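Local coordinates for RimK-related lysine biosynthesis protein (Thermococcus kodakarensis, PDB 5K2M), which probably ligates an amino-group-bearing substrate to a carboxylate at the expense of ATP, as an ATP-grasp enzyme of the RimK family, LysX subfamily, in amino-acid biosynthesis, at residues I185-N190 / A227-E232; D207-E212 / K235-N240. One frame throughout, in Å; residues are numbered along the deposited sequence.

Interaction 1 of 2, residues I185-N190 / A227-E232; sequences IYRYSN and AIDIFE. With MG (magnesium ion), chain Q; ADP (adenosine-5'-diphosphate), chain O.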
ATOM      1  N   ILE A 185     -56.489 -20.751  18.677  1.00 41.62           N
ATOM      2  CA  ILE A 185     -56.963 -22.120  18.479  1.00 41.92           C
ATOM      3  C   ILE A 185     -56.386 -23.050  19.537  1.00 43.54           C
ATOM      4  O   ILE A 185     -55.352 -22.747  20.143  1.00 41.93           O
ATOM      5  CB  ILE A 185     -56.539 -22.688  17.112  1.00 41.77           C
ATOM      6  CG1 ILE A 185     -55.003 -22.644  16.949  1.00 41.32           C
ATOM      7  CG2 ILE A 185     -57.209 -21.915  15.993  1.00 42.27           C
ATOM      8  CD1 ILE A 185     -54.471 -23.483  15.801  1.00 40.91           C
ATOM      9  N   TYR A 186     -57.066 -24.170  19.763  1.00 44.30           N
ATOM     10  CA  TYR A 186     -56.458 -25.297  20.431  1.00 46.97           C
ATOM     11  C   TYR A 186     -55.811 -26.144  19.333  1.00 48.36           C
ATOM     12  O   TYR A 186     -56.316 -26.182  18.210  1.00 49.28           O
ATOM     13  CB  TYR A 186     -57.492 -26.118  21.200  1.00 48.68           C
ATOM     14  CG  TYR A 186     -58.167 -25.368  22.334  1.00 49.34           C
ATOM     15  CD1 TYR A 186     -57.472 -25.057  23.496  1.00 49.03           C
ATOM     16  CD2 TYR A 186     -59.510 -24.984  22.249  1.00 49.65           C
ATOM     17  CE1 TYR A 186     -58.089 -24.367  24.532  1.00 50.14           C
ATOM     18  CE2 TYR A 186     -60.132 -24.294  23.275  1.00 50.13           C
ATOM     19  CZ  TYR A 186     -59.417 -23.994  24.413  1.00 50.88           C
ATOM     20  OH  TYR A 186     -60.023 -23.316  25.434  1.00 54.66           O
ATOM     21  N   ARG A 187     -54.682 -26.774  19.650  1.00 47.56           N
ATOM     22  CA  ARG A 187     -54.087 -27.810  18.813  1.00 47.08           C
ATOM     23  C   ARG A 187     -54.146 -29.134  19.578  1.00 47.62           C
ATOM     24  O   ARG A 187     -53.400 -29.323  20.537  1.00 47.26           O
ATOM     25  CB  ARG A 187     -52.637 -27.462  18.463  1.00 47.69           C
ATOM     26  CG  ARG A 187     -52.470 -26.208  17.616  1.00 48.51           C
ATOM     27  CD  ARG A 187     -51.018 -25.938  17.258  1.00 48.20           C
ATOM     28  NE  ARG A 187     -50.217 -25.559  18.423  1.00 48.05           N
ATOM     29  CZ  ARG A 187     -49.016 -24.979  18.371  1.00 47.16           C
ATOM     30  NH1 ARG A 187     -48.432 -24.682  17.214  1.00 47.27           N
ATOM     31  NH2 ARG A 187     -48.395 -24.668  19.497  1.00 47.37           N
ATOM     32  N   TYR A 188     -55.048 -30.026  19.162  1.00 47.42           N
ATOM     33  CA  TYR A 188     -55.269 -31.319  19.818  1.00 47.92           C
ATOM     34  C   TYR A 188     -54.378 -32.414  19.232  1.00 48.66           C
ATOM     35  O   TYR A 188     -54.156 -32.467  18.026  1.00 46.26           O
ATOM     36  CB  TYR A 188     -56.738 -31.767  19.668  1.00 49.08           C
ATOM     37  CG  TYR A 188     -57.731 -31.026  20.544  1.00 49.07           C
ATOM     38  CD1 TYR A 188     -57.974 -31.434  21.850  1.00 49.03           C
ATOM     39  CD2 TYR A 188     -58.429 -29.918  20.065  1.00 49.50           C
ATOM     40  CE1 TYR A 188     -58.878 -30.760  22.659  1.00 50.04           C
ATOM     41  CE2 TYR A 188     -59.334 -29.236  20.867  1.00 49.73           C
ATOM     42  CZ  TYR A 188     -59.555 -29.666  22.161  1.00 50.53           C
ATOM     43  OH  TYR A 188     -60.450 -29.006  22.962  1.00 52.87           O
ATOM     44  N   SER A 189     -53.912 -33.312  20.091  1.00 49.66           N
ATOM     45  CA  SER A 189     -53.156 -34.482  19.651  1.00 50.09           C
ATOM     46  C   SER A 189     -53.174 -35.524  20.754  1.00 51.89           C
ATOM     47  O   SER A 189     -53.248 -35.188  21.929  1.00 52.05           O
ATOM     48  CB  SER A 189     -51.706 -34.105  19.314  1.00 48.63           C
ATOM     49  OG  SER A 189     -50.952 -35.231  18.889  1.00 47.50           O
ATOM     50  N   ASN A 190     -53.123 -36.792  20.375  1.00 54.25           N
ATOM     51  CA  ASN A 190     -52.883 -37.835  21.364  1.00 57.58           C
ATOM     52  C   ASN A 190     -51.388 -38.080  21.594  1.00 54.46           C
ATOM     53  O   ASN A 190     -51.025 -38.897  22.418  1.00 55.60           O
ATOM     54  CB  ASN A 190     -53.658 -39.132  21.063  1.00 63.51           C
ATOM     55  CG  ASN A 190     -53.622 -39.527  19.602  1.00 68.15           C
ATOM     56  OD1 ASN A 190     -54.634 -39.978  19.049  1.00 70.14           O
ATOM     57  ND2 ASN A 190     -52.459 -39.369  18.964  1.00 69.13           N
ATOM     58  N   ALA A 227     -46.991 -15.423  16.450  1.00 40.62           N
ATOM     59  CA  ALA A 227     -47.780 -16.581  16.845  1.00 40.95           C
ATOM     60  C   ALA A 227     -47.217 -17.075  18.153  1.00 40.31           C
ATOM     61  O   ALA A 227     -46.045 -17.408  18.244  1.00 40.06           O
ATOM     62  CB  ALA A 227     -47.716 -17.674  15.799  1.00 42.35           C
ATOM     63  N   ILE A 228     -48.070 -17.125  19.159  1.00 39.80           N
ATOM     64  CA  ILE A 228     -47.665 -17.439  20.505  1.00 40.59           C
ATOM     65  C   ILE A 228     -48.197 -18.823  20.869  1.00 39.80           C
ATOM     66  O   ILE A 228     -49.325 -19.159  20.511  1.00 39.41           O
ATOM     67  CB  ILE A 228     -48.207 -16.368  21.465  1.00 42.97           C
ATOM     68  CG1 ILE A 228     -47.731 -14.986  20.991  1.00 42.85           C
ATOM     69  CG2 ILE A 228     -47.751 -16.655  22.898  1.00 44.30           C
ATOM     70  CD1 ILE A 228     -48.517 -13.831  21.542  1.00 44.60           C
ATOM     71  N   ASP A 229     -47.363 -19.624  21.540  1.00 38.99           N
ATOM     72  CA  ASP A 229     -47.744 -20.959  22.033  1.00 40.56           C
ATOM     73  C   ASP A 229     -47.951 -20.949  23.549  1.00 40.65           C
ATOM     74  O   ASP A 229     -47.035 -20.605  24.291  1.00 39.62           O
ATOM     75  CB  ASP A 229     -46.654 -21.985  21.747  1.00 41.41           C
ATOM     76  CG  ASP A 229     -46.402 -22.197  20.265  1.00 43.20           C
ATOM     77  OD1 ASP A 229     -46.754 -21.327  19.446  1.00 44.65           O
ATOM     78  OD2 ASP A 229     -45.820 -23.252  19.927  1.00 45.05           O
ATOM     79  N   ILE A 230     -49.131 -21.373  23.998  1.00 40.17           N
ATOM     80  CA  ILE A 230     -49.490 -21.344  25.414  1.00 41.75           C
ATOM     81  C   ILE A 230     -49.865 -22.756  25.896  1.00 42.35           C
ATOM     82  O   ILE A 230     -50.464 -23.526  25.148  1.00 42.35           O
ATOM     83  CB  ILE A 230     -50.647 -20.337  25.647  1.00 42.87           C
ATOM     84  CG1 ILE A 230     -50.150 -18.905  25.410  1.00 44.42           C
ATOM     85  CG2 ILE A 230     -51.220 -20.459  27.050  1.00 44.41           C
ATOM     86  CD1 ILE A 230     -51.252 -17.871  25.246  1.00 45.51           C
ATOM     87  N   PHE A 231     -49.485 -23.095  27.131  1.00 42.33           N
ATOM     88  CA  PHE A 231     -49.853 -24.373  27.745  1.00 43.38           C
ATOM     89  C   PHE A 231     -50.814 -24.180  28.907  1.00 45.39           C
ATOM     90  O   PHE A 231     -50.616 -23.296  29.742  1.00 46.85           O
ATOM     91  CB  PHE A 231     -48.640 -25.095  28.336  1.00 43.18           C
ATOM     92  CG  PHE A 231     -47.544 -25.425  27.353  1.00 41.85           C
ATOM     93  CD1 PHE A 231     -47.750 -25.402  25.985  1.00 40.10           C
ATOM     94  CD2 PHE A 231     -46.291 -25.801  27.834  1.00 41.37           C
ATOM     95  CE1 PHE A 231     -46.736 -25.734  25.117  1.00 40.98           C
ATOM     96  CE2 PHE A 231     -45.267 -26.131  26.969  1.00 42.41           C
ATOM     97  CZ  PHE A 231     -45.490 -26.098  25.602  1.00 42.03           C
ATOM     98  N   GLU A 232     -51.836 -25.027  28.970  1.00 47.80           N
ATOM     99  CA  GLU A 232     -52.651 -25.164  30.176  1.00 50.85           C
ATOM    100  C   GLU A 232     -51.968 -26.169  31.091  1.00 52.86           C
ATOM    101  O   GLU A 232     -51.537 -27.227  30.635  1.00 53.93           O
ATOM    102  CB  GLU A 232     -54.064 -25.649  29.840  1.00 51.13           C
ATOM    103  CG  GLU A 232     -54.844 -24.689  28.948  1.00 51.70           C
ATOM    104  CD  GLU A 232     -55.960 -25.366  28.181  1.00 52.16           C
ATOM    105  OE1 GLU A 232     -55.666 -26.133  27.235  1.00 51.78           O
ATOM    106  OE2 GLU A 232     -57.134 -25.123  28.518  1.00 53.62           O
TER
HETATM  107 MG    MG Q 303     -44.348 -24.223  18.949  1.00 37.02          MG
HETATM  108  PB  ADP O 301     -41.492 -25.686  18.224  1.00 39.40           P
HETATM  109  O1B ADP O 301     -42.983 -25.708  18.028  1.00 38.60           O
HETATM  110  O2B ADP O 301     -40.764 -26.838  17.573  1.00 35.17           O
HETATM  111  O3B ADP O 301     -40.817 -24.372  17.918  1.00 37.34           O
HETATM  112  PA  ADP O 301     -42.326 -25.905  20.988  1.00 36.71           P
HETATM  113  O1A ADP O 301     -43.521 -25.049  20.618  1.00 38.17           O
HETATM  114  O2A ADP O 301     -41.619 -25.522  22.248  1.00 32.63           O
HETATM  115  O3A ADP O 301     -41.249 -25.974  19.799  1.00 36.49           O
HETATM  116  O5' ADP O 301     -42.786 -27.435  21.121  1.00 33.36           O
HETATM  117  C5' ADP O 301     -43.647 -28.034  20.179  1.00 32.34           C
HETATM  118  C4' ADP O 301     -44.818 -28.687  20.894  1.00 33.10           C
HETATM  119  O4' ADP O 301     -44.329 -29.692  21.789  1.00 31.75           O
HETATM  120  C3' ADP O 301     -45.671 -27.745  21.728  1.00 32.87           C
HETATM  121  O3' ADP O 301     -46.729 -27.156  20.956  1.00 32.72           O
HETATM  122  C2' ADP O 301     -46.191 -28.681  22.802  1.00 31.13           C
HETATM  123  O2' ADP O 301     -47.323 -29.426  22.360  1.00 30.90           O
HETATM  124  C1' ADP O 301     -45.066 -29.667  23.006  1.00 31.29           C
HETATM  125  N9  ADP O 301     -44.188 -29.220  24.096  1.00 31.00           N
HETATM  126  C8  ADP O 301     -43.090 -28.445  23.975  1.00 31.58           C
HETATM  127  N7  ADP O 301     -42.520 -28.201  25.168  1.00 31.45           N
HETATM  128  C5  ADP O 301     -43.282 -28.826  26.084  1.00 30.78           C
HETATM  129  C6  ADP O 301     -43.244 -28.999  27.535  1.00 29.16           C
HETATM  130  N6  ADP O 301     -42.263 -28.428  28.266  1.00 28.90           N
HETATM  131  N1  ADP O 301     -44.221 -29.738  28.098  1.00 28.90           N
HETATM  132  C2  ADP O 301     -45.202 -30.308  27.384  1.00 29.36           C
HETATM  133  N3  ADP O 301     -45.304 -30.199  26.060  1.00 29.48           N
HETATM  134  C4  ADP O 301     -44.385 -29.489  25.373  1.00 30.68           C
HETATM  135  O   HOH W   1     -58.177 -22.756  27.507  1.00 58.97           O
HETATM  136  O   HOH W   2     -45.883 -25.731  18.905  1.00 42.68           O

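Interaction 2 of 2, residues D207-E212 / K235-N240; sequences DPEVEE and KGLLVN. With ADP (adenosine-5'-diphosphate), chain O.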
ATOM      1  N   ASP A 207     -61.158 -18.623  25.149  1.00 60.07           N
ATOM      2  CA  ASP A 207     -60.887 -18.315  26.545  1.00 59.10           C
ATOM      3  C   ASP A 207     -60.376 -16.861  26.681  1.00 59.89           C
ATOM      4  O   ASP A 207     -59.334 -16.528  26.138  1.00 59.19           O
ATOM      5  CB  ASP A 207     -59.884 -19.334  27.064  1.00 59.09           C
ATOM      6  CG  ASP A 207     -59.518 -19.135  28.519  1.00 61.24           C
ATOM      7  OD1 ASP A 207     -59.806 -18.066  29.094  1.00 63.44           O
ATOM      8  OD2 ASP A 207     -58.915 -20.071  29.083  1.00 61.39           O
ATOM      9  N   PRO A 208     -61.123 -15.982  27.402  1.00 61.27           N
ATOM     10  CA  PRO A 208     -60.692 -14.573  27.577  1.00 59.02           C
ATOM     11  C   PRO A 208     -59.342 -14.420  28.275  1.00 57.98           C
ATOM     12  O   PRO A 208     -58.642 -13.420  28.084  1.00 57.79           O
ATOM     13  CB  PRO A 208     -61.803 -13.959  28.440  1.00 63.28           C
ATOM     14  CG  PRO A 208     -62.475 -15.120  29.101  1.00 64.36           C
ATOM     15  CD  PRO A 208     -62.368 -16.270  28.137  1.00 62.01           C
ATOM     16  N   GLU A 209     -58.987 -15.408  29.085  1.00 57.26           N
ATOM     17  CA  GLU A 209     -57.681 -15.444  29.734  1.00 58.21           C
ATOM     18  C   GLU A 209     -56.510 -15.562  28.753  1.00 53.45           C
ATOM     19  O   GLU A 209     -55.461 -14.961  28.966  1.00 51.44           O
ATOM     20  CB  GLU A 209     -57.633 -16.605  30.721  1.00 61.44           C
ATOM     21  CG  GLU A 209     -56.659 -16.401  31.860  1.00 64.67           C
ATOM     22  CD  GLU A 209     -56.908 -17.370  32.992  1.00 67.79           C
ATOM     23  OE1 GLU A 209     -58.076 -17.485  33.426  1.00 71.34           O
ATOM     24  OE2 GLU A 209     -55.935 -18.018  33.436  1.00 69.61           O
ATOM     25  N   VAL A 210     -56.679 -16.321  27.676  1.00 51.75           N
ATOM     26  CA  VAL A 210     -55.572 -16.483  26.738  1.00 51.92           C
ATOM     27  C   VAL A 210     -55.351 -15.183  25.969  1.00 50.08           C
ATOM     28  O   VAL A 210     -54.208 -14.857  25.629  1.00 47.72           O
ATOM     29  CB  VAL A 210     -55.676 -17.719  25.794  1.00 53.88           C
ATOM     30  CG1 VAL A 210     -56.315 -18.904  26.499  1.00 53.64           C
ATOM     31  CG2 VAL A 210     -56.378 -17.395  24.483  1.00 55.99           C
ATOM     32  N   GLU A 211     -56.427 -14.432  25.722  1.00 48.42           N
ATOM     33  CA  GLU A 211     -56.311 -13.156  25.011  1.00 48.68           C
ATOM     34  C   GLU A 211     -55.405 -12.184  25.758  1.00 46.80           C
ATOM     35  O   GLU A 211     -54.479 -11.613  25.170  1.00 44.30           O
ATOM     36  CB  GLU A 211     -57.690 -12.516  24.764  1.00 49.88           C
ATOM     37  CG  GLU A 211     -57.610 -11.078  24.257  1.00 51.58           C
ATOM     38  CD  GLU A 211     -58.929 -10.534  23.738  1.00 55.25           C
ATOM     39  OE1 GLU A 211     -59.925 -11.292  23.685  1.00 56.79           O
ATOM     40  OE2 GLU A 211     -58.962  -9.332  23.388  1.00 55.91           O
ATOM     41  N   GLU A 212     -55.679 -12.002  27.044  1.00 46.91           N
ATOM     42  CA  GLU A 212     -54.911 -11.083  27.880  1.00 48.74           C
ATOM     43  C   GLU A 212     -53.478 -11.540  28.057  1.00 47.62           C
ATOM     44  O   GLU A 212     -52.557 -10.733  27.991  1.00 48.22           O
ATOM     45  CB  GLU A 212     -55.571 -10.931  29.251  1.00 54.07           C
ATOM     46  CG  GLU A 212     -54.859  -9.968  30.187  1.00 59.08           C
ATOM     47  CD  GLU A 212     -55.533  -9.856  31.546  1.00 66.88           C
ATOM     48  OE1 GLU A 212     -54.801  -9.669  32.541  1.00 72.65           O
ATOM     49  OE2 GLU A 212     -56.784  -9.961  31.626  1.00 69.21           O
ATOM     50  N   LYS A 235     -51.063 -25.330  37.237  1.00 57.29           N
ATOM     51  CA  LYS A 235     -50.745 -24.008  37.795  1.00 56.90           C
ATOM     52  C   LYS A 235     -51.195 -22.855  36.890  1.00 55.02           C
ATOM     53  O   LYS A 235     -50.699 -21.743  37.008  1.00 55.43           O
ATOM     54  CB  LYS A 235     -49.243 -23.896  38.125  1.00 58.33           C
ATOM     55  CG  LYS A 235     -48.284 -24.291  37.009  1.00 60.13           C
ATOM     56  CD  LYS A 235     -46.838 -24.129  37.449  1.00 62.02           C
ATOM     57  CE  LYS A 235     -45.884 -24.825  36.483  1.00 61.35           C
ATOM     58  NZ  LYS A 235     -44.458 -24.503  36.765  1.00 59.97           N
ATOM     59  N   GLY A 236     -52.153 -23.117  36.005  1.00 53.08           N
ATOM     60  CA  GLY A 236     -52.660 -22.095  35.100  1.00 52.60           C
ATOM     61  C   GLY A 236     -51.896 -22.045  33.786  1.00 50.93           C
ATOM     62  O   GLY A 236     -51.088 -22.934  33.471  1.00 49.63           O
ATOM     63  N   LEU A 237     -52.146 -20.986  33.030  1.00 48.78           N
ATOM     64  CA  LEU A 237     -51.578 -20.829  31.701  1.00 49.07           C
ATOM     65  C   LEU A 237     -50.103 -20.422  31.755  1.00 45.66           C
ATOM     66  O   LEU A 237     -49.699 -19.624  32.598  1.00 46.42           O
ATOM     67  CB  LEU A 237     -52.384 -19.808  30.899  1.00 50.42           C
ATOM     68  CG  LEU A 237     -53.868 -20.146  30.727  1.00 52.82           C
ATOM     69  CD1 LEU A 237     -54.586 -18.984  30.056  1.00 54.65           C
ATOM     70  CD2 LEU A 237     -54.063 -21.429  29.935  1.00 52.38           C
ATOM     71  N   LEU A 238     -49.308 -20.993  30.857  1.00 42.77           N
ATOM     72  CA  LEU A 238     -47.888 -20.667  30.747  1.00 42.73           C
ATOM     73  C   LEU A 238     -47.572 -20.378  29.289  1.00 41.65           C
ATOM     74  O   LEU A 238     -48.072 -21.070  28.391  1.00 41.98           O
ATOM     75  CB  LEU A 238     -47.017 -21.844  31.215  1.00 42.20           C
ATOM     76  CG  LEU A 238     -47.382 -22.513  32.541  1.00 43.73           C
ATOM     77  CD1 LEU A 238     -46.816 -23.920  32.625  1.00 42.94           C
ATOM     78  CD2 LEU A 238     -46.915 -21.662  33.718  1.00 45.50           C
ATOM     79  N   VAL A 239     -46.733 -19.372  29.059  1.00 40.78           N
ATOM     80  CA  VAL A 239     -46.277 -19.058  27.715  1.00 40.49           C
ATOM     81  C   VAL A 239     -45.036 -19.890  27.439  1.00 40.58           C
ATOM     82  O   VAL A 239     -44.091 -19.864  28.210  1.00 40.16           O
ATOM     83  CB  VAL A 239     -45.956 -17.567  27.549  1.00 40.68           C
ATOM     84  CG1 VAL A 239     -45.472 -17.292  26.129  1.00 41.57           C
ATOM     85  CG2 VAL A 239     -47.186 -16.733  27.871  1.00 41.64           C
ATOM     86  N   ASN A 240     -45.053 -20.632  26.342  1.00 39.86           N
ATOM     87  CA  ASN A 240     -43.979 -21.554  26.030  1.00 39.78           C
ATOM     88  C   ASN A 240     -42.986 -20.908  25.074  1.00 40.96           C
ATOM     89  O   ASN A 240     -41.777 -20.872  25.327  1.00 41.52           O
ATOM     90  CB  ASN A 240     -44.537 -22.836  25.415  1.00 38.71           C
ATOM     91  CG  ASN A 240     -43.446 -23.716  24.833  1.00 40.70           C
ATOM     92  OD1 ASN A 240     -42.440 -23.974  25.488  1.00 42.13           O
ATOM     93  ND2 ASN A 240     -43.632 -24.168  23.599  1.00 38.71           N
TER
HETATM   94  PB  ADP O 301     -41.492 -25.686  18.224  1.00 39.40           P
HETATM   95  O1B ADP O 301     -42.983 -25.708  18.028  1.00 38.60           O
HETATM   96  O2B ADP O 301     -40.764 -26.838  17.573  1.00 35.17           O
HETATM   97  O3B ADP O 301     -40.817 -24.372  17.918  1.00 37.34           O
HETATM   98  PA  ADP O 301     -42.326 -25.905  20.988  1.00 36.71           P
HETATM   99  O1A ADP O 301     -43.521 -25.049  20.618  1.00 38.17           O
HETATM  100  O2A ADP O 301     -41.619 -25.522  22.248  1.00 32.63           O
HETATM  101  O3A ADP O 301     -41.249 -25.974  19.799  1.00 36.49           O
HETATM  102  O5' ADP O 301     -42.786 -27.435  21.121  1.00 33.36           O
HETATM  103  C5' ADP O 301     -43.647 -28.034  20.179  1.00 32.34           C
HETATM  104  C4' ADP O 301     -44.818 -28.687  20.894  1.00 33.10           C
HETATM  105  O4' ADP O 301     -44.329 -29.692  21.789  1.00 31.75           O
HETATM  106  C3' ADP O 301     -45.671 -27.745  21.728  1.00 32.87           C
HETATM  107  O3' ADP O 301     -46.729 -27.156  20.956  1.00 32.72           O
HETATM  108  C2' ADP O 301     -46.191 -28.681  22.802  1.00 31.13           C
HETATM  109  O2' ADP O 301     -47.323 -29.426  22.360  1.00 30.90           O
HETATM  110  C1' ADP O 301     -45.066 -29.667  23.006  1.00 31.29           C
HETATM  111  N9  ADP O 301     -44.188 -29.220  24.096  1.00 31.00           N
HETATM  112  C8  ADP O 301     -43.090 -28.445  23.975  1.00 31.58           C
HETATM  113  N7  ADP O 301     -42.520 -28.201  25.168  1.00 31.45           N
HETATM  114  C5  ADP O 301     -43.282 -28.826  26.084  1.00 30.78           C
HETATM  115  C6  ADP O 301     -43.244 -28.999  27.535  1.00 29.16           C
HETATM  116  N6  ADP O 301     -42.263 -28.428  28.266  1.00 28.90           N
HETATM  117  N1  ADP O 301     -44.221 -29.738  28.098  1.00 28.90           N
HETATM  118  C2  ADP O 301     -45.202 -30.308  27.384  1.00 29.36           C
HETATM  119  N3  ADP O 301     -45.304 -30.199  26.060  1.00 29.48           N
HETATM  120  C4  ADP O 301     -44.385 -29.489  25.373  1.00 30.68           C
HETATM  121  O   HOH W   3     -54.052 -19.217  34.424  1.00 57.55           O

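Interaction 1 of 2, residues I185-N190 / A227-E232
R187 reaches D229 through a salt bridge, NH2 donating to OD2 over 3.0 Å with an N-H...O angle of 164°. The acceptor lies at the guanidinium edge, practically in its plane, yet the arginine descends on OD2 from above the carboxylate, the two planes standing 89° apart. A bend at chi3 (-68°) turns NH2 to face D229. Strand 170-177 lies between strands 180-188 and 225-233, so side chains must reach over it, and it supplies third partners: D171 to NH2 and R173 to OD1 of D229.

Metal coordination uses the same OD2, which binds magnesium at 2.0 Å; ADP contributes O1A and O1B, a water is another ligand, and E241 binds the same ion. This acidic site on adjacent strands is the ATP-grasp arrangement for holding a nucleotide's phosphates through magnesium. Further along strand 225-233, F231 CE2 comes within 3.5 Å of C5 of ADP, against the adenine.

More peripherally, one water accepts from Y186 OH and donates to E232 OE2, 2.8 Å from each, at the tyrosine ring's edge. E232 OE1 approaches Y186 CE1 at 4.0 Å, while R170 forms a salt bridge with OE2 and a cation-pi contact with the Y186 ring.

Interaction 2 of 2, residues D207-E212 / K235-N240
L237 presents its CD1 methyl to the first turn of helix 208-219, where V210 and E209 receive it. The inner side is apolar: V210 CG1 meets L237 CD1 at 4.0 Å, and L213 of the same helix adds to the hydrophobic surface beneath L237. V210 is buried, packing also on C205 and A184, whereas L237 keeps some exposure at the near end of strand 236-243.

On the solvent side the exposed E209 makes the more extensive contact. Its chi1 of -154° swings CG to the side opposite the backbone N, and the extended chain slants across the end of the leucine, CG lying 3.8 Å from L237 CD1 and the carboxylate OE2 equally close to that methyl. A water accepts from L237 N at 3.0 Å; its other leg, 2.4 Å to E209 OE2, is too short to be more than doubtful. D207 is the N-cap residue: its OD1 accepts from E209 N over 2.8 Å, the amide tilted 39° out of the carboxylate plane.

The ADP contact in this segment is made by N240, three residues further along from L237: ND2 donates to O2A, 2.8 Å away at 170°, while Q162 holds OD1. With no direct hydrogen bond between helix and strand, their contact rests on van der Waals packing of one leucine methyl against a valine methyl and the largely aliphatic chain of a glutamate.

In the fold
Both contacts belong to the ATP-grasp domain and meet on one antiparallel sheet, where strands 225-233 and 236-243 are neighbours, joined by probable backbone hydrogen bonds from F231 N to L238 O and from N240 N to D229 O. Their chemistry follows their place. Interaction 1 joins two strands separated by strand 170-177, with buried charges arranged around magnesium and a water-bridged, partly exposed periphery; interaction 2 docks a helix on the sheet through a small apolar patch bordered by an exposed glutamate. Both reach ADP, and F231 CZ lies against N240 CG, so nucleotide-facing residues of the two contacts adjoin although their centres are about 11 Å apart.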